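Local coordinates for KLLA0B12012p (Kluyveromyces lactis, PDB 6Y3P), which is a Pby1 protein that partners the mRNA decapping enzyme Dcp2, seen here as its C-terminal ATP-grasp domain of the tubulin-tyrosine ligase family, which probably binds ATP, at residues L12-P15 and E16-I20. Residues are numbered along the deposited sequence; the frame is centred on the assembly and turned at random.
Sequences LTIP and ETEYI
E18 folds back over I14 and P15 as the chain turns round on itself. The reversal is a type I beta turn from P15 to E18, closed by a hydrogen bond of 2.9 Å from E18 N to P15 O. Packing is tight on the I14 side. The carboxylate straddles the two earlier residues: OE1 of E18 lies 3.4 Å from CG1 of I14, while its other oxygen, OE2, rests 3.3 Å from CD of the P15 ring. The E18 chain stays extended beyond CG (chi2 176°), which puts the carboxylate beside both residues; the side chain as a whole crosses that of I14 at about a right angle. Deeper in, the I14 branch ends in a methyl contact, CD1 to CD1 of I20 at 4.2 Å, and both isoleucines are buried. The outer corner is looser. The CB of E16 points away from the 12-15 segment, and of its side chain that atom alone comes up against P15 C; T17 adds one approach, OG1 to CB of P15 at 3.6 Å; P15, E16 and T17 are all exposed. An alanine in place of E18 would probably leave the flank of I14 and the P15 ring without the carboxylate that now lies against them. That acid group also sits close to D54, a pairing of like charges that may favour a proton between them. The loop joins strand 8-12, in the parallel sheet, to helix 21-31: I14 and I20 both lean on Y52 of the inner strand 48-52, and I20 also reaches F367, so through these two isoleucines the loop packs between that strand and helix 357-375.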
loop_
_atom_site.group_PDB
_atom_site.type_symbol
_atom_site.label_atom_id
_atom_site.label_comp_id
_atom_site.label_asym_id
_atom_site.label_seq_id
_atom_site.Cartn_x
_atom_site.Cartn_y
_atom_site.Cartn_z
ATOM N N LEU A 12 19.723 13.323 -8.573
ATOM C CA LEU A 12 19.251 11.947 -8.775
ATOM C C LEU A 12 20.346 10.993 -8.316
ATOM O O LEU A 12 21.246 10.695 -9.088
ATOM C CB LEU A 12 18.906 11.742 -10.265
ATOM C CG LEU A 12 18.184 10.447 -10.699
ATOM C CD1 LEU A 12 16.874 10.228 -9.922
ATOM C CD2 LEU A 12 17.896 10.483 -12.203
ATOM N N THR A 13 20.285 10.563 -7.044
ATOM C CA THR A 13 21.286 9.700 -6.380
ATOM C C THR A 13 20.995 8.199 -6.515
ATOM O O THR A 13 21.734 7.363 -5.983
ATOM C CB THR A 13 21.476 10.105 -4.909
ATOM O OG1 THR A 13 20.243 9.941 -4.208
ATOM C CG2 THR A 13 21.999 11.524 -4.763
ATOM N N ILE A 14 19.938 7.862 -7.238
ATOM C CA ILE A 14 19.553 6.491 -7.479
ATOM C C ILE A 14 20.553 5.813 -8.413
ATOM O O ILE A 14 20.965 6.416 -9.412
ATOM C CB ILE A 14 18.079 6.448 -7.944
ATOM C CG1 ILE A 14 17.208 6.055 -6.758
ATOM C CG2 ILE A 14 17.820 5.550 -9.167
ATOM C CD1 ILE A 14 15.959 6.726 -6.701
ATOM N N PRO A 15 20.999 4.579 -8.063
ATOM C CA PRO A 15 21.925 3.858 -8.943
ATOM C C PRO A 15 21.367 3.737 -10.353
ATOM O O PRO A 15 20.173 3.471 -10.538
ATOM C CB PRO A 15 22.042 2.487 -8.270
ATOM C CG PRO A 15 21.731 2.754 -6.839
ATOM C CD PRO A 15 20.636 3.755 -6.892
ATOM N N GLU A 16 22.232 3.986 -11.337
ATOM C CA GLU A 16 21.961 3.924 -12.776
ATOM C C GLU A 16 21.493 2.529 -13.208
ATOM O O GLU A 16 20.947 2.383 -14.299
ATOM C CB GLU A 16 23.200 4.382 -13.564
ATOM C CG GLU A 16 23.582 5.825 -13.274
ATOM C CD GLU A 16 24.809 6.349 -13.998
ATOM O OE1 GLU A 16 24.756 6.483 -15.243
ATOM O OE2 GLU A 16 25.804 6.673 -13.312
ATOM N N THR A 17 21.660 1.522 -12.325
ATOM C CA THR A 17 21.193 0.159 -12.543
ATOM C C THR A 17 19.708 0.022 -12.240
ATOM O O THR A 17 19.099 -0.948 -12.700
ATOM C CB THR A 17 21.995 -0.871 -11.736
ATOM O OG1 THR A 17 22.288 -0.377 -10.428
ATOM C CG2 THR A 17 23.251 -1.313 -12.454
ATOM N N GLU A 18 19.126 0.958 -11.447
ATOM C CA GLU A 18 17.703 0.915 -11.090
ATOM C C GLU A 18 16.776 1.176 -12.278
ATOM O O GLU A 18 17.030 2.056 -13.113
ATOM C CB GLU A 18 17.367 1.840 -9.909
ATOM C CG GLU A 18 17.446 1.158 -8.551
ATOM C CD GLU A 18 17.220 2.050 -7.338
ATOM O OE1 GLU A 18 16.280 2.884 -7.353
ATOM O OE2 GLU A 18 17.959 1.869 -6.343
ATOM N N TYR A 19 15.697 0.385 -12.334
ATOM C CA TYR A 19 14.643 0.389 -13.352
ATOM C C TYR A 19 14.087 1.790 -13.689
ATOM O O TYR A 19 13.871 2.099 -14.867
ATOM C CB TYR A 19 13.503 -0.563 -12.898
ATOM C CG TYR A 19 12.448 -0.830 -13.950
ATOM C CD1 TYR A 19 12.692 -1.708 -15.003
ATOM C CD2 TYR A 19 11.198 -0.215 -13.886
ATOM C CE1 TYR A 19 11.734 -1.940 -15.985
ATOM C CE2 TYR A 19 10.229 -0.442 -14.862
ATOM C CZ TYR A 19 10.498 -1.315 -15.905
ATOM O OH TYR A 19 9.549 -1.552 -16.866
ATOM N N ILE A 20 13.883 2.634 -12.655
ATOM C CA ILE A 20 13.279 3.975 -12.780
ATOM C C ILE A 20 14.245 5.113 -13.196
ATOM O O ILE A 20 13.763 6.225 -13.438
ATOM C CB ILE A 20 12.523 4.325 -11.468
ATOM C CG1 ILE A 20 13.488 4.389 -10.237
ATOM C CG2 ILE A 20 11.402 3.298 -11.240
ATOM C CD1 ILE A 20 12.911 5.043 -8.980
#